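Local coordinates for protein transmembrane oligosaccharyl transferase (Archaeoglobus fulgidus, PDB 3WAJ) that is a multi-pass membrane protein of the STT3/AglB oligosaccharyl transferase family, with a helical N-terminal membrane region followed by a mixed alpha/beta C-terminal part, at residues A[23-28]-A[142-147]; A[27-33]-A[151-157]; A[381-387]-A[480-485]. All coordinates share one frame; numbering follows the deposited sequence.

From the N terminus, helix 19-30 supplies the first half of two contacts in succession. Contact 1 joins its residues 23-28 to 142-147 and closes a loop of 113 residues; contact 2 joins 27-33 to 151-157, closing one of 117. Their segments alternate along the chain, so the loops cross, and Leu27 and Arg28 serve both. Helix 19-30 is thereby held against the end of helix 134-144 and the turn that follows helix 150-153. Contact 3 comes later, in series with the others, and closes a 92-residue loop between 381-387 and helix 474-491. It touches contact 1, where Phe142, Leu143 and Ile146 meet Ile482, Leu384 and Thr485, so 134-147 adjoins helices 384-402 and 474-491 too.

Contact 1 (A[23-28]-A[142-147]); sequences ISVKLR and FLIAIV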
loop_
_atom_site.group_PDB
_atom_site.type_symbol
_atom_site.label_atom_id
_atom_site.label_comp_id
_atom_site.label_asym_id
_atom_site.label_seq_id
_atom_site.Cartn_x
_atom_site.Cartn_y
_atom_site.Cartn_z
ATOM N N ILE A 23 -2.137 28.237 0.145
ATOM C CA ILE A 23 -1.253 27.513 -0.760
ATOM C C ILE A 23 -1.390 26.010 -0.516
ATOM O O ILE A 23 -1.274 25.194 -1.440
ATOM C CB ILE A 23 0.216 27.952 -0.544
ATOM C CG1 ILE A 23 0.306 29.485 -0.556
ATOM C CG2 ILE A 23 1.149 27.315 -1.585
ATOM C CD1 ILE A 23 1.659 30.034 -0.192
ATOM N N SER A 24 -1.650 25.652 0.738
ATOM C CA SER A 24 -1.777 24.255 1.123
ATOM C C SER A 24 -3.126 23.692 0.656
ATOM O O SER A 24 -3.207 22.541 0.220
ATOM C CB SER A 24 -1.602 24.104 2.636
ATOM O OG SER A 24 -1.369 22.758 2.994
ATOM N N VAL A 25 -4.177 24.504 0.740
ATOM C CA VAL A 25 -5.475 24.090 0.225
ATOM C C VAL A 25 -5.390 23.949 -1.283
ATOM O O VAL A 25 -5.906 22.988 -1.854
ATOM C CB VAL A 25 -6.598 25.077 0.589
ATOM C CG1 VAL A 25 -7.917 24.657 -0.070
ATOM C CG2 VAL A 25 -6.778 25.148 2.088
ATOM N N LYS A 26 -4.736 24.914 -1.920
ATOM C CA LYS A 26 -4.573 24.910 -3.371
ATOM C C LYS A 26 -3.873 23.628 -3.795
ATOM O O LYS A 26 -4.310 22.946 -4.719
ATOM C CB LYS A 26 -3.780 26.148 -3.833
ATOM C CG LYS A 26 -3.573 26.264 -5.351
ATOM C CD LYS A 26 -2.215 25.699 -5.788
ATOM C CE LYS A 26 -1.911 25.976 -7.257
ATOM N NZ LYS A 26 -2.895 25.413 -8.201
ATOM N N LEU A 27 -2.801 23.301 -3.083
ATOM C CA LEU A 27 -2.017 22.097 -3.348
ATOM C C LEU A 27 -2.768 20.805 -3.009
ATOM O O LEU A 27 -2.732 19.844 -3.768
ATOM C CB LEU A 27 -0.680 22.155 -2.592
ATOM C CG LEU A 27 0.590 22.404 -3.413
ATOM C CD1 LEU A 27 0.310 23.322 -4.577
ATOM C CD2 LEU A 27 1.704 22.968 -2.542
ATOM N N ARG A 28 -3.473 20.766 -1.887
ATOM C CA ARG A 28 -4.032 19.484 -1.441
ATOM C C ARG A 28 -5.490 19.196 -1.795
ATOM O O ARG A 28 -5.883 18.037 -1.901
ATOM C CB ARG A 28 -3.771 19.284 0.051
ATOM C CG ARG A 28 -2.313 19.042 0.345
ATOM C CD ARG A 28 -1.878 19.687 1.647
ATOM N NE ARG A 28 -0.424 19.816 1.697
ATOM C CZ ARG A 28 0.336 19.159 2.553
ATOM N NH1 ARG A 28 -0.236 18.365 3.432
ATOM N NH2 ARG A 28 1.652 19.304 2.545
ATOM N N PHE A 142 5.097 27.975 6.677
ATOM C CA PHE A 142 5.028 28.183 5.233
ATOM C C PHE A 142 5.728 27.053 4.484
ATOM O O PHE A 142 5.290 26.638 3.415
ATOM C CB PHE A 142 5.637 29.539 4.847
ATOM C CG PHE A 142 5.624 29.816 3.363
ATOM C CD1 PHE A 142 4.613 30.575 2.792
ATOM C CD2 PHE A 142 6.632 29.327 2.542
ATOM C CE1 PHE A 142 4.601 30.829 1.427
ATOM C CE2 PHE A 142 6.620 29.568 1.185
ATOM C CZ PHE A 142 5.606 30.325 0.624
ATOM N N LEU A 143 6.830 26.571 5.042
ATOM C CA LEU A 143 7.616 25.533 4.388
ATOM C C LEU A 143 6.932 24.171 4.409
ATOM O O LEU A 143 6.998 23.423 3.429
ATOM C CB LEU A 143 9.014 25.454 5.000
ATOM C CG LEU A 143 9.903 26.643 4.637
ATOM C CD1 LEU A 143 11.284 26.461 5.216
ATOM C CD2 LEU A 143 9.972 26.791 3.126
ATOM N N ILE A 144 6.263 23.851 5.514
ATOM C CA ILE A 144 5.566 22.569 5.621
ATOM C C ILE A 144 4.346 22.565 4.703
ATOM O O ILE A 144 3.912 21.513 4.234
ATOM C CB ILE A 144 5.168 22.243 7.088
ATOM C CG1 ILE A 144 4.837 20.749 7.254
ATOM C CG2 ILE A 144 4.032 23.152 7.579
ATOM C CD1 ILE A 144 6.022 19.820 7.002
ATOM N N ALA A 145 3.818 23.755 4.425
ATOM C CA ALA A 145 2.666 23.891 3.543
ATOM C C ALA A 145 3.010 23.586 2.081
ATOM O O ALA A 145 2.120 23.361 1.268
ATOM C CB ALA A 145 2.047 25.280 3.676
ATOM N N ILE A 146 4.299 23.572 1.752
ATOM C CA ILE A 146 4.721 23.356 0.365
ATOM C C ILE A 146 5.739 22.234 0.144
ATOM O O ILE A 146 6.109 21.963 -0.988
ATOM C CB ILE A 146 5.287 24.654 -0.273
ATOM C CG1 ILE A 146 6.320 25.305 0.651
ATOM C CG2 ILE A 146 4.181 25.639 -0.548
ATOM C CD1 ILE A 146 7.593 25.704 -0.041
ATOM N N VAL A 147 6.219 21.593 1.204
ATOM C CA VAL A 147 7.192 20.511 1.015
ATOM C C VAL A 147 6.514 19.458 0.115
ATOM O O VAL A 147 5.298 19.254 0.200
ATOM C CB VAL A 147 7.858 20.091 2.351
ATOM C CG1 VAL A 147 6.805 19.821 3.424
ATOM C CG2 VAL A 147 8.764 18.887 2.153
#
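Ile23 reaches Phe142 with an extended arm: CG1 stands beside its own backbone N (chi1 -50°), and a nearly straight chi2 of 173° carries CD1 on to the ring. That methyl meets Phe142 CE1 at 3.5 Å, on a ring that is itself swung towards it with CG anti to the backbone N (chi1 179°). The other branch of Ile23 is used as well, since its CG2 lies 3.6 Å from Ile146 CG2, the two isoleucines running side by side. A beta-branched residue suits this place because it serves two neighbours at once. Leu27, one turn on, brings CD2 to within 4.2 Å of the same Ile146 methyl. Between these larger groups the backbones draw close, Ser24 CA being 5.1 Å from Ala145 CA; both residues are small, and their CB atoms touch at 4.0 Å. One turn on from Ser24, the Arg28 side chain, bent at chi2, extends NH2 towards main-chain oxygens, with Ile144 O nearest at 3.6 Å. No hydrogen bond spans the two segments. Cohesion therefore rests mainly on apolar contact, to which the arginine near the carbonyls of Ile144, Ala145 and Val147 probably adds a favourable, longer-range electrostatic attraction.

Contact 2 (A[27-33]-A[151-157]); sequences LRILNPW and FLQRSIL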
loop_
_atom_site.group_PDB
_atom_site.type_symbol
_atom_site.label_atom_id
_atom_site.label_comp_id
_atom_site.label_asym_id
_atom_site.label_seq_id
_atom_site.Cartn_x
_atom_site.Cartn_y
_atom_site.Cartn_z
ATOM N N LEU A 27 -2.801 23.301 -3.083
ATOM C CA LEU A 27 -2.017 22.097 -3.348
ATOM C C LEU A 27 -2.768 20.805 -3.009
ATOM O O LEU A 27 -2.732 19.844 -3.768
ATOM C CB LEU A 27 -0.680 22.155 -2.592
ATOM C CG LEU A 27 0.590 22.404 -3.413
ATOM C CD1 LEU A 27 0.310 23.322 -4.577
ATOM C CD2 LEU A 27 1.704 22.968 -2.542
ATOM N N ARG A 28 -3.473 20.766 -1.887
ATOM C CA ARG A 28 -4.032 19.484 -1.441
ATOM C C ARG A 28 -5.490 19.196 -1.795
ATOM O O ARG A 28 -5.883 18.037 -1.901
ATOM C CB ARG A 28 -3.771 19.284 0.051
ATOM C CG ARG A 28 -2.313 19.042 0.345
ATOM C CD ARG A 28 -1.878 19.687 1.647
ATOM N NE ARG A 28 -0.424 19.816 1.697
ATOM C CZ ARG A 28 0.336 19.159 2.553
ATOM N NH1 ARG A 28 -0.236 18.365 3.432
ATOM N NH2 ARG A 28 1.652 19.304 2.545
ATOM N N ILE A 29 -6.280 20.246 -1.980
ATOM C CA ILE A 29 -7.700 20.089 -2.287
ATOM C C ILE A 29 -8.005 20.442 -3.742
ATOM O O ILE A 29 -8.781 19.756 -4.409
ATOM C CB ILE A 29 -8.562 20.936 -1.329
ATOM C CG1 ILE A 29 -8.283 20.519 0.119
ATOM C CG2 ILE A 29 -10.045 20.835 -1.670
ATOM C CD1 ILE A 29 -9.356 20.919 1.102
ATOM N N LEU A 30 -7.372 21.502 -4.237
ATOM C CA LEU A 30 -7.683 22.059 -5.562
ATOM C C LEU A 30 -6.947 21.387 -6.720
ATOM O O LEU A 30 -7.555 21.017 -7.723
ATOM C CB LEU A 30 -7.402 23.563 -5.588
ATOM C CG LEU A 30 -8.546 24.548 -5.359
ATOM C CD1 LEU A 30 -9.584 24.037 -4.370
ATOM C CD2 LEU A 30 -7.973 25.882 -4.903
ATOM N N ASN A 31 -5.634 21.253 -6.590
ATOM C CA ASN A 31 -4.837 20.593 -7.622
ATOM C C ASN A 31 -5.331 19.205 -8.089
ATOM O O ASN A 31 -5.474 18.990 -9.294
ATOM C CB ASN A 31 -3.358 20.555 -7.222
ATOM C CG ASN A 31 -2.593 21.748 -7.733
ATOM O OD1 ASN A 31 -2.934 22.892 -7.427
ATOM N ND2 ASN A 31 -1.554 21.494 -8.522
ATOM N N PRO A 32 -5.608 18.270 -7.152
ATOM C CA PRO A 32 -6.006 16.950 -7.651
ATOM C C PRO A 32 -7.523 16.759 -7.699
ATOM O O PRO A 32 -7.968 15.629 -7.888
ATOM C CB PRO A 32 -5.409 16.008 -6.603
ATOM C CG PRO A 32 -5.590 16.776 -5.317
ATOM C CD PRO A 32 -5.426 18.252 -5.683
ATOM N N TRP A 33 -8.292 17.834 -7.535
ATOM C CA TRP A 33 -9.752 17.753 -7.472
ATOM C C TRP A 33 -10.403 16.840 -8.534
ATOM O O TRP A 33 -11.297 16.044 -8.218
ATOM C CB TRP A 33 -10.360 19.164 -7.543
ATOM C CG TRP A 33 -11.835 19.155 -7.431
ATOM C CD1 TRP A 33 -12.732 18.924 -8.431
ATOM C CD2 TRP A 33 -12.605 19.383 -6.243
ATOM N NE1 TRP A 33 -14.014 18.993 -7.940
ATOM C CE2 TRP A 33 -13.966 19.273 -6.601
ATOM C CE3 TRP A 33 -12.272 19.664 -4.910
ATOM C CZ2 TRP A 33 -14.999 19.433 -5.672
ATOM C CZ3 TRP A 33 -13.293 19.828 -3.992
ATOM C CH2 TRP A 33 -14.645 19.710 -4.374
ATOM N N PHE A 151 5.240 13.051 2.045
ATOM C CA PHE A 151 4.454 13.791 3.015
ATOM C C PHE A 151 3.287 14.479 2.346
ATOM O O PHE A 151 2.198 14.513 2.899
ATOM C CB PHE A 151 5.315 14.811 3.743
ATOM C CG PHE A 151 4.536 15.749 4.613
ATOM C CD1 PHE A 151 4.212 15.404 5.919
ATOM C CD2 PHE A 151 4.155 17.003 4.141
ATOM C CE1 PHE A 151 3.484 16.285 6.743
ATOM C CE2 PHE A 151 3.439 17.898 4.957
ATOM C CZ PHE A 151 3.104 17.536 6.259
ATOM N N LEU A 152 3.516 15.024 1.156
ATOM C CA LEU A 152 2.446 15.646 0.376
ATOM C C LEU A 152 1.529 14.611 -0.287
ATOM O O LEU A 152 0.297 14.734 -0.226
ATOM C CB LEU A 152 3.032 16.583 -0.690
ATOM C CG LEU A 152 2.034 17.234 -1.648
ATOM C CD1 LEU A 152 1.201 18.310 -0.939
ATOM C CD2 LEU A 152 2.751 17.808 -2.855
ATOM N N GLN A 153 2.122 13.601 -0.923
ATOM C CA GLN A 153 1.335 12.604 -1.649
ATOM C C GLN A 153 0.314 11.904 -0.752
ATOM O O GLN A 153 -0.781 11.580 -1.192
ATOM C CB GLN A 153 2.247 11.597 -2.345
ATOM C CG GLN A 153 2.887 12.143 -3.614
ATOM C CD GLN A 153 4.073 11.310 -4.068
ATOM O OE1 GLN A 153 4.420 10.304 -3.439
ATOM N NE2 GLN A 153 4.708 11.729 -5.161
ATOM N N ARG A 154 0.672 11.711 0.514
ATOM C CA ARG A 154 -0.200 11.072 1.498
ATOM C C ARG A 154 -1.040 12.055 2.315
ATOM O O ARG A 154 -1.576 11.712 3.367
ATOM C CB ARG A 154 0.651 10.191 2.406
ATOM C CG ARG A 154 1.148 8.989 1.649
ATOM C CD ARG A 154 2.128 8.183 2.389
ATOM N NE ARG A 154 2.613 7.137 1.495
ATOM C CZ ARG A 154 3.421 6.143 1.850
ATOM N NH1 ARG A 154 3.856 6.046 3.102
ATOM N NH2 ARG A 154 3.789 5.244 0.945
ATOM N N SER A 155 -1.185 13.268 1.791
ATOM C CA SER A 155 -1.778 14.375 2.527
ATOM C C SER A 155 -2.697 15.143 1.583
ATOM O O SER A 155 -3.220 16.217 1.888
ATOM C CB SER A 155 -0.653 15.272 3.019
ATOM O OG SER A 155 -1.102 16.136 4.024
ATOM N N ILE A 156 -2.872 14.548 0.417
ATOM C CA ILE A 156 -3.654 15.088 -0.681
ATOM C C ILE A 156 -5.122 14.649 -0.545
ATOM O O ILE A 156 -5.421 13.669 0.152
ATOM C CB ILE A 156 -3.030 14.575 -2.012
ATOM C CG1 ILE A 156 -2.554 15.732 -2.859
ATOM C CG2 ILE A 156 -3.945 13.660 -2.785
ATOM C CD1 ILE A 156 -1.497 16.514 -2.173
ATOM N N LEU A 157 -6.031 15.386 -1.187
ATOM C CA LEU A 157 -7.440 14.995 -1.306
ATOM C C LEU A 157 -7.556 13.504 -1.640
ATOM O O LEU A 157 -6.920 13.016 -2.585
ATOM C CB LEU A 157 -8.091 15.786 -2.446
ATOM C CG LEU A 157 -9.515 16.348 -2.440
ATOM C CD1 LEU A 157 -10.080 16.184 -3.828
ATOM C CD2 LEU A 157 -10.429 15.736 -1.395
#
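Leu157 N donates to Arg28 O at 2.7 Å, the one hydrogen bond between the two segments. With an N-H...O angle of 153°, it fixes the chain beyond helix 150-153 against the last turn of helix 19-30. Around the Arg28 guanidinium the contacts are mixed. Leu152 lays CD1 over one face, 3.4 Å from NE, while Phe151 presents CE2 at the edge, 3.3 Å from NH2, its ring plane turned 64° from the guanidinium. Ser155 OG also sits at that group's edge, near NH1, but a bond there is doubtful. The long aliphatic part of arginine has its own use: CG packs 3.7 Å from Ile156 CD1 and 3.3 Å from Ser155 O. Purely apolar contacts complete the joint. Pro32, with a compact ring, rests CG against both Ile156 CG1 and Leu157 CB, 3.9 Å from the latter, and Leu157 CD1 extends towards Trp33. The joint lies in the STT3-type membrane region near the metal site: Phe151 and Ser155 pack on helix 163-181, Arg154 touches His163, and the Ser155 side chain is about 12 Å from the zinc ion, which Asp47, Asp161 and His163 bind.

Contact 3 (A[381-387]-A[480-485]); sequences FGALFFF and AAIYPT
Gly382 and Thr485 bring the two backbones to a CA-CA distance of 4.5 Å, where a type II' beta turn from Phe381 to Leu384 leads into helix 384-402 and meets the kinked helix 474-491. Glycine suits the turn twice over: its phi of 68° is easy for a residue without a side chain, and the room so left is taken by Thr485, whose CG2 lies 3.6 Å from Gly382 CA. As modelled, this methyl faces the turn and is unusually close to Ala383 N, at 3.0 Å, so the exact rotation of the threonine side chain is doubtful. Ala383 points its short CB at the opposite helix and sets it 3.4 Å from Ala480 O. That carbonyl faces a break in the helical bonding, because Pro484, four residues on, has no N-H to offer it. Further along, Phe387 spreads its ring against two alanines. With CG beside the backbone N (chi1 -72°), the ring receives the CA of Ala481 over one face, and CD1 is 3.8 Å from Ala481 CB; its far end, CZ, touches Ala480 CB at 3.9 Å. The short side chains of both alanines let the ring come close to the helix. Leu384 adds CD2 beside Ala481 CB. No hydrogen bond crosses the segments. Small residues thus let a turn at the start of helix 384-402 sit close against helix 474-491 within the helical membrane bundle, where Leu384 also packs on helix 429-446 and on Leu143.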
loop_
_atom_site.group_PDB
_atom_site.type_symbol
_atom_site.label_atom_id
_atom_site.label_comp_id
_atom_site.label_asym_id
_atom_site.label_seq_id
_atom_site.Cartn_x
_atom_site.Cartn_y
_atom_site.Cartn_z
ATOM N N PHE A 381 12.109 16.566 -1.162
ATOM C CA PHE A 381 12.110 17.715 -0.252
ATOM C C PHE A 381 12.340 19.041 -0.974
ATOM O O PHE A 381 12.162 20.117 -0.389
ATOM C CB PHE A 381 13.161 17.534 0.857
ATOM C CG PHE A 381 13.135 16.174 1.505
ATOM C CD1 PHE A 381 12.268 15.907 2.552
ATOM C CD2 PHE A 381 13.969 15.157 1.054
ATOM C CE1 PHE A 381 12.231 14.648 3.141
ATOM C CE2 PHE A 381 13.942 13.902 1.639
ATOM C CZ PHE A 381 13.071 13.647 2.685
ATOM N N GLY A 382 12.724 18.963 -2.245
ATOM C CA GLY A 382 13.156 20.137 -2.982
ATOM C C GLY A 382 14.472 20.653 -2.432
ATOM O O GLY A 382 15.397 19.882 -2.159
ATOM N N ALA A 383 14.549 21.966 -2.260
ATOM C CA ALA A 383 15.740 22.621 -1.742
ATOM C C ALA A 383 15.690 22.663 -0.219
ATOM O O ALA A 383 16.676 23.016 0.432
ATOM C CB ALA A 383 15.849 24.026 -2.315
ATOM N N LEU A 384 14.532 22.308 0.341
ATOM C CA LEU A 384 14.359 22.256 1.792
ATOM C C LEU A 384 15.226 21.165 2.400
ATOM O O LEU A 384 15.463 21.141 3.607
ATOM C CB LEU A 384 12.894 22.033 2.171
ATOM C CG LEU A 384 11.958 23.227 1.991
ATOM C CD1 LEU A 384 10.788 23.138 2.960
ATOM C CD2 LEU A 384 12.707 24.538 2.173
ATOM N N PHE A 385 15.692 20.261 1.552
ATOM C CA PHE A 385 16.651 19.254 1.960
ATOM C C PHE A 385 17.976 19.921 2.330
ATOM O O PHE A 385 18.454 19.800 3.460
ATOM C CB PHE A 385 16.839 18.253 0.823
ATOM C CG PHE A 385 17.998 17.326 1.014
ATOM C CD1 PHE A 385 18.121 16.573 2.174
ATOM C CD2 PHE A 385 18.957 17.194 0.026
ATOM C CE1 PHE A 385 19.191 15.716 2.348
ATOM C CE2 PHE A 385 20.030 16.342 0.189
ATOM C CZ PHE A 385 20.147 15.601 1.350
ATOM N N PHE A 386 18.560 20.634 1.373
ATOM C CA PHE A 386 19.802 21.363 1.603
ATOM C C PHE A 386 19.666 22.402 2.711
ATOM O O PHE A 386 20.477 22.461 3.639
ATOM C CB PHE A 386 20.231 22.077 0.322
ATOM C CG PHE A 386 20.546 21.155 -0.818
ATOM C CD1 PHE A 386 20.918 19.838 -0.588
ATOM C CD2 PHE A 386 20.473 21.608 -2.125
ATOM C CE1 PHE A 386 21.210 18.988 -1.646
ATOM C CE2 PHE A 386 20.763 20.765 -3.186
ATOM C CZ PHE A 386 21.131 19.452 -2.945
ATOM N N PHE A 387 18.632 23.226 2.594
ATOM C CA PHE A 387 18.439 24.364 3.483
ATOM C C PHE A 387 17.989 23.909 4.868
ATOM O O PHE A 387 17.970 24.691 5.817
ATOM C CB PHE A 387 17.453 25.360 2.865
ATOM C CG PHE A 387 18.014 26.119 1.687
ATOM C CD1 PHE A 387 17.904 27.501 1.620
ATOM C CD2 PHE A 387 18.670 25.453 0.656
ATOM C CE1 PHE A 387 18.424 28.198 0.546
ATOM C CE2 PHE A 387 19.195 26.143 -0.418
ATOM C CZ PHE A 387 19.071 27.517 -0.475
ATOM N N ALA A 480 15.563 30.755 -3.500
ATOM C CA ALA A 480 16.319 29.527 -3.757
ATOM C C ALA A 480 15.710 28.360 -2.982
ATOM O O ALA A 480 15.808 27.199 -3.389
ATOM C CB ALA A 480 17.776 29.707 -3.378
ATOM N N ALA A 481 15.086 28.682 -1.853
ATOM C CA ALA A 481 14.394 27.687 -1.051
ATOM C C ALA A 481 12.982 27.450 -1.593
ATOM O O ALA A 481 12.722 26.427 -2.218
ATOM C CB ALA A 481 14.349 28.125 0.404
ATOM N N ILE A 482 12.092 28.414 -1.363
ATOM C CA ILE A 482 10.667 28.309 -1.702
ATOM C C ILE A 482 10.332 27.974 -3.172
ATOM O O ILE A 482 9.363 27.260 -3.443
ATOM C CB ILE A 482 9.900 29.592 -1.251
ATOM C CG1 ILE A 482 9.969 29.751 0.275
ATOM C CG2 ILE A 482 8.446 29.579 -1.730
ATOM C CD1 ILE A 482 9.667 31.167 0.781
ATOM N N TYR A 483 11.123 28.456 -4.122
ATOM C CA TYR A 483 10.720 28.301 -5.522
ATOM C C TYR A 483 10.697 26.872 -6.075
ATOM O O TYR A 483 9.638 26.391 -6.458
ATOM C CB TYR A 483 11.482 29.235 -6.474
ATOM C CG TYR A 483 11.072 29.016 -7.911
ATOM C CD1 TYR A 483 11.870 28.280 -8.785
ATOM C CD2 TYR A 483 9.867 29.512 -8.382
ATOM C CE1 TYR A 483 11.480 28.064 -10.101
ATOM C CE2 TYR A 483 9.466 29.303 -9.689
ATOM C CZ TYR A 483 10.275 28.582 -10.547
ATOM O OH TYR A 483 9.862 28.385 -11.848
ATOM N N PRO A 484 11.856 26.190 -6.142
ATOM C CA PRO A 484 11.759 24.884 -6.807
ATOM C C PRO A 484 11.064 23.818 -5.955
ATOM O O PRO A 484 10.799 22.728 -6.461
ATOM C CB PRO A 484 13.224 24.508 -7.058
ATOM C CG PRO A 484 13.980 25.201 -5.979
ATOM C CD PRO A 484 13.230 26.475 -5.677
ATOM N N THR A 485 10.764 24.122 -4.693
ATOM C CA THR A 485 9.988 23.183 -3.878
ATOM C C THR A 485 8.476 23.474 -3.887
ATOM O O THR A 485 7.684 22.661 -3.417
ATOM C CB THR A 485 10.543 23.027 -2.436
ATOM O OG1 THR A 485 9.736 23.763 -1.510
ATOM C CG2 THR A 485 11.957 23.522 -2.369
#